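Local coordinates for small TOPRIM domain protein (Geobacillus stearothermophilus, PDB 2FCJ), which is of unknown function but adopts the Toprim domain, which in topoisomerases, primases and related enzymes binds divalent metal ions for nucleic-acid chemistry, at residues R2-V7 with P26-C31; L56-E61 with R87-A92. All coordinates share one frame; numbering follows the deposited sequence.

Contact 1: R2-V7 with P26-C31; sequences RRVEKV and PVVIVC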
loop_
_atom_site.group_PDB
_atom_site.type_symbol
_atom_site.label_atom_id
_atom_site.label_comp_id
_atom_site.label_asym_id
_atom_site.label_seq_id
_atom_site.Cartn_x
_atom_site.Cartn_y
_atom_site.Cartn_z
ATOM N N ARG A 2 -0.242 18.730 10.770
ATOM C CA ARG A 2 -0.964 18.924 9.530
ATOM C C ARG A 2 -1.854 17.720 9.235
ATOM O O ARG A 2 -1.711 16.654 9.848
ATOM C CB ARG A 2 0.034 19.163 8.415
ATOM C CG ARG A 2 0.802 20.461 8.632
ATOM C CD ARG A 2 2.137 20.424 7.948
ATOM N NE ARG A 2 1.988 20.671 6.522
ATOM C CZ ARG A 2 1.973 21.883 5.979
ATOM N NH1 ARG A 2 2.101 22.952 6.750
ATOM N NH2 ARG A 2 1.803 22.023 4.672
ATOM N N ARG A 3 -2.832 17.908 8.374
ATOM C CA ARG A 3 -3.795 16.870 8.113
ATOM C C ARG A 3 -3.126 15.688 7.418
ATOM O O ARG A 3 -2.197 15.827 6.628
ATOM C CB ARG A 3 -4.936 17.416 7.271
ATOM C CG ARG A 3 -4.558 17.732 5.827
ATOM C CD ARG A 3 -5.525 18.764 5.248
ATOM N NE ARG A 3 -6.886 18.255 5.210
ATOM C CZ ARG A 3 -7.972 19.002 5.125
ATOM N NH1 ARG A 3 -9.164 18.425 5.060
ATOM N NH2 ARG A 3 -7.866 20.301 5.002
ATOM N N VAL A 4 -3.578 14.493 7.745
ATOM C CA VAL A 4 -3.049 13.306 7.100
ATOM C C VAL A 4 -3.757 13.103 5.768
ATOM O O VAL A 4 -4.994 13.158 5.714
ATOM C CB VAL A 4 -3.238 12.069 8.009
ATOM C CG1 VAL A 4 -2.807 10.803 7.280
ATOM C CG2 VAL A 4 -2.451 12.242 9.281
ATOM N N GLU A 5 -2.975 13.001 4.692
ATOM C CA GLU A 5 -3.527 12.892 3.337
ATOM C C GLU A 5 -3.199 11.576 2.654
ATOM O O GLU A 5 -3.899 11.147 1.733
ATOM C CB GLU A 5 -3.011 14.024 2.454
ATOM C CG GLU A 5 -3.224 15.404 3.026
ATOM C CD GLU A 5 -3.473 16.432 1.953
ATOM O OE1 GLU A 5 -2.706 16.469 0.967
ATOM O OE2 GLU A 5 -4.447 17.184 2.091
ATOM N N LYS A 6 -2.126 10.936 3.087
ATOM C CA LYS A 6 -1.641 9.745 2.407
ATOM C C LYS A 6 -2.290 8.512 2.960
ATOM O O LYS A 6 -2.422 8.351 4.165
ATOM C CB LYS A 6 -0.137 9.651 2.554
ATOM C CG LYS A 6 0.575 10.810 1.894
ATOM C CD LYS A 6 2.076 10.653 2.018
ATOM C CE LYS A 6 2.782 11.959 1.706
ATOM N NZ LYS A 6 4.244 11.725 1.604
ATOM N N VAL A 7 -2.549 7.572 2.052
ATOM C CA VAL A 7 -3.172 6.303 2.376
ATOM C C VAL A 7 -2.479 5.195 1.579
ATOM O O VAL A 7 -2.290 5.341 0.362
ATOM C CB VAL A 7 -4.650 6.311 1.968
ATOM C CG1 VAL A 7 -5.304 4.972 2.312
ATOM C CG2 VAL A 7 -5.392 7.464 2.650
ATOM N N PRO A 26 2.669 9.995 9.645
ATOM C CA PRO A 26 1.379 9.324 9.781
ATOM C C PRO A 26 0.739 9.038 8.417
ATOM O O PRO A 26 0.708 9.897 7.552
ATOM C CB PRO A 26 0.535 10.334 10.571
ATOM C CG PRO A 26 1.180 11.634 10.326
ATOM C CD PRO A 26 2.642 11.364 10.186
ATOM N N VAL A 27 0.367 7.791 8.198
ATOM C CA VAL A 27 -0.233 7.387 6.937
ATOM C C VAL A 27 -1.333 6.444 7.333
ATOM O O VAL A 27 -1.147 5.635 8.234
ATOM C CB VAL A 27 0.798 6.633 6.057
ATOM C CG1 VAL A 27 0.113 5.980 4.854
ATOM C CG2 VAL A 27 1.926 7.554 5.621
ATOM N N VAL A 28 -2.510 6.590 6.723
ATOM C CA VAL A 28 -3.550 5.620 6.965
ATOM C C VAL A 28 -3.209 4.374 6.168
ATOM O O VAL A 28 -3.026 4.451 4.952
ATOM C CB VAL A 28 -4.933 6.132 6.520
ATOM C CG1 VAL A 28 -6.016 5.108 6.840
ATOM C CG2 VAL A 28 -5.257 7.490 7.144
ATOM N N ILE A 29 -3.166 3.234 6.840
ATOM C CA ILE A 29 -2.921 1.969 6.175
ATOM C C ILE A 29 -4.156 1.113 6.268
ATOM O O ILE A 29 -4.618 0.791 7.372
ATOM C CB ILE A 29 -1.736 1.202 6.774
ATOM C CG1 ILE A 29 -0.507 2.099 6.823
ATOM C CG2 ILE A 29 -1.443 -0.034 5.931
ATOM C CD1 ILE A 29 0.662 1.465 7.549
ATOM N N VAL A 30 -4.748 0.831 5.114
ATOM C CA VAL A 30 -5.948 0.034 5.038
ATOM C C VAL A 30 -5.563 -1.364 4.592
ATOM O O VAL A 30 -4.818 -1.550 3.617
ATOM C CB VAL A 30 -6.933 0.633 4.014
ATOM C CG1 VAL A 30 -8.154 -0.270 3.846
ATOM C CG2 VAL A 30 -7.323 2.059 4.422
ATOM N N CYS A 31 -6.010 -2.359 5.337
ATOM C CA CYS A 31 -5.820 -3.741 4.958
ATOM C C CYS A 31 -7.125 -4.343 4.445
ATOM O O CYS A 31 -8.167 -4.218 5.093
ATOM C CB CYS A 31 -5.287 -4.517 6.156
ATOM S SG CYS A 31 -4.991 -6.264 5.850
#
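V7 and V28 pair across two parallel strands. Their side chains lie side by side and point the same way. Of V7, the CB sits 3.9 Å from V28 O. From there the two methyls part. CG1 is anti to the backbone N (chi1 -180°), which sets it over V28 O, 3.5 Å away. The same V7 CG1 lies 4.1 Å from V30 CG2. CG2, beside the backbone N, meets V28 CB. The backbones hold this register. V28 N donates to K6 O over 3.1 Å, and V7 CA brings its hydrogen to V28 O at 3.2 Å. V28 also bonds to I8, so it grips the residues before and after V7, as in a parallel pair. Nearer the chain start, V4 adds a second apolar patch: CG2 lies 3.8 Å from P26 CB, and CG1 reaches the methyl V28 CG2. Of the K6 side chain, CB meets V27 CG2; K6 O also lies against V27 CG1. The ammonium end of K6 leads away to a salt bridge with E25 and a cation-pi contact with F106. The contact joins the first and last strands of the beta-alpha-beta unit 6-10, 13-22, 28-31. Its chemistry implies a join held by main-chain pairing and by apolar packing of valine methyls and the P26 ring, with the polar end of K6 turned elsewhere.

Contact 2: L56-E61 with R87-A92; sequences LADADE and REVAAA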
loop_
_atom_site.group_PDB
_atom_site.type_symbol
_atom_site.label_atom_id
_atom_site.label_comp_id
_atom_site.label_asym_id
_atom_site.label_seq_id
_atom_site.Cartn_x
_atom_site.Cartn_y
_atom_site.Cartn_z
ATOM N N LEU A 56 -0.321 -1.184 -2.635
ATOM C CA LEU A 56 0.894 -2.000 -2.606
ATOM C C LEU A 56 0.530 -3.475 -2.455
ATOM O O LEU A 56 0.151 -3.904 -1.367
ATOM C CB LEU A 56 1.804 -1.560 -1.452
ATOM C CG LEU A 56 3.087 -2.382 -1.238
ATOM C CD1 LEU A 56 4.018 -2.295 -2.445
ATOM C CD2 LEU A 56 3.796 -1.979 0.049
ATOM N N ALA A 57 0.594 -4.226 -3.554
ATOM C CA ALA A 57 0.139 -5.604 -3.574
ATOM C C ALA A 57 1.309 -6.502 -3.922
ATOM O O ALA A 57 2.273 -6.061 -4.553
ATOM C CB ALA A 57 -0.966 -5.785 -4.611
ATOM N N ASP A 58 1.185 -7.786 -3.611
ATOM C CA ASP A 58 2.216 -8.747 -3.937
ATOM C C ASP A 58 2.363 -8.848 -5.445
ATOM O O ASP A 58 1.386 -8.776 -6.197
ATOM C CB ASP A 58 1.858 -10.114 -3.352
ATOM C CG ASP A 58 1.831 -10.106 -1.834
ATOM O OD1 ASP A 58 2.607 -9.349 -1.216
ATOM O OD2 ASP A 58 1.084 -10.927 -1.259
ATOM N N ALA A 59 3.596 -9.068 -5.890
ATOM C CA ALA A 59 3.843 -9.433 -7.275
ATOM C C ALA A 59 3.601 -10.927 -7.428
ATOM O O ALA A 59 4.546 -11.710 -7.495
ATOM C CB ALA A 59 5.269 -9.084 -7.664
ATOM N N ASP A 60 2.328 -11.309 -7.375
ATOM C CA ASP A 60 1.864 -12.674 -7.610
ATOM C C ASP A 60 0.408 -12.640 -8.061
ATOM O O ASP A 60 -0.128 -11.565 -8.339
ATOM C CB ASP A 60 2.054 -13.572 -6.375
ATOM C CG ASP A 60 1.175 -13.171 -5.187
ATOM O OD1 ASP A 60 0.174 -12.439 -5.359
ATOM O OD2 ASP A 60 1.470 -13.644 -4.069
ATOM N N GLU A 61 -0.237 -13.797 -8.156
ATOM C CA GLU A 61 -1.564 -13.888 -8.769
ATOM C C GLU A 61 -2.638 -13.152 -7.963
ATOM O O GLU A 61 -3.382 -12.299 -8.483
ATOM C CB GLU A 61 -1.952 -15.365 -8.970
ATOM C CG GLU A 61 -0.796 -16.251 -9.459
ATOM C CD GLU A 61 0.249 -16.489 -8.338
ATOM O OE1 GLU A 61 -0.303 -17.646 -7.405
ATOM O OE2 GLU A 61 1.426 -16.089 -8.231
ATOM N N ARG A 87 8.782 -10.926 -4.938
ATOM C CA ARG A 87 7.486 -11.609 -5.024
ATOM C C ARG A 87 6.394 -11.032 -4.108
ATOM O O ARG A 87 5.362 -10.543 -4.582
ATOM C CB ARG A 87 7.646 -13.098 -4.729
ATOM C CG ARG A 87 6.512 -13.944 -5.273
ATOM C CD ARG A 87 6.623 -15.391 -4.795
ATOM N NE ARG A 87 5.348 -16.096 -4.892
ATOM C CZ ARG A 87 5.175 -17.373 -4.563
ATOM N NH1 ARG A 87 3.975 -17.932 -4.671
ATOM N NH2 ARG A 87 6.199 -18.089 -4.116
ATOM N N GLU A 88 6.609 -11.163 -2.806
ATOM C CA GLU A 88 5.628 -10.742 -1.797
ATOM C C GLU A 88 6.171 -9.614 -0.933
ATOM O O GLU A 88 7.336 -9.624 -0.536
ATOM C CB GLU A 88 5.282 -11.924 -0.886
ATOM C CG GLU A 88 4.523 -13.050 -1.568
ATOM C CD GLU A 88 4.377 -14.270 -0.669
ATOM O OE1 GLU A 88 4.358 -14.102 0.573
ATOM O OE2 GLU A 88 4.350 -15.402 -1.202
ATOM N N VAL A 89 5.289 -8.692 -0.549
ATOM C CA VAL A 89 5.651 -7.606 0.333
ATOM C C VAL A 89 6.227 -8.177 1.624
ATOM O O VAL A 89 7.190 -7.647 2.190
ATOM C CB VAL A 89 4.408 -6.745 0.635
ATOM C CG1 VAL A 89 4.748 -5.666 1.640
ATOM C CG2 VAL A 89 3.876 -6.147 -0.655
ATOM N N ALA A 90 5.665 -9.304 2.060
ATOM C CA ALA A 90 6.107 -9.977 3.274
ATOM C C ALA A 90 7.533 -10.507 3.169
ATOM O O ALA A 90 8.215 -10.668 4.178
ATOM C CB ALA A 90 5.152 -11.113 3.624
ATOM N N ALA A 91 7.956 -10.848 1.956
ATOM C CA ALA A 91 9.251 -11.494 1.755
ATOM C C ALA A 91 10.357 -10.453 1.604
ATOM O O ALA A 91 11.526 -10.707 1.922
ATOM C CB ALA A 91 9.202 -12.399 0.529
ATOM N N ALA A 92 9.979 -9.277 1.113
ATOM C CA ALA A 92 10.955 -8.252 0.780
ATOM C C ALA A 92 11.700 -7.774 2.012
ATOM O O ALA A 92 11.136 -7.673 3.091
ATOM C CB ALA A 92 10.270 -7.085 0.081
HETATM O O HOH W 1 3.003 -10.103 1.468
#
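D58 OD1 accepts from V89 N over 2.8 Å in a fairly straight bond, 163° at the hydrogen. D58 CG is anti to the carbonyl carbon (chi1 -65°), which goes with OD1 reaching that amide. The amide comes to the anti side of the carboxylate, 30° out of its plane. A water also lies 2.8 Å from D58 OD1 and accepts from A90 N. V89 CG2 lies beside that carboxylate oxygen and also 3.9 Å from L56 CG. Replacing D58 by an alanine would probably leave V89 N without its acceptor and the water without one of its partners. The A59 N bond to R87 O is weak, short at 2.6 Å but strongly bent, and doubtful as a hold. R87 CG lies 3.7 Å from A59 O. D58 and D60 form the DxD sequence that in Toprim relatives helps bind a divalent metal, in the loop after strand 52-56. Between them A59 centres an inverse gamma turn. D60 is the N-cap of helix 61-73, its OD1 bonded to G63 N, while its OD2 stands 4.0 Å from E88 CG. Further out, E88 O takes the amides of A91 and A92, which goes with the helical backbone of 89-91. K18 of helix 13-22 bonds to A92 O.

The contacts follow in series along the chain and lie on opposite sides of its centre, 21 Å apart between centres. Their nearest atoms are about 7 Å apart, so they do not touch. Strand 6-10 connects them. Contact 1 sits at its start, where V7 also bonds to D52 and Y54 of strand 52-56. Contact 2 begins at the far end of that strand, where L56 bonds to I9. V19 of helix 13-22 touches I29 of segment 26-31 and L56 of contact 2. Only contact 2 includes the DxD aspartates, consistent with a metal site at the C-terminal strand ends, as in other Toprim proteins. Contact 1 lies at the other end of the sheet.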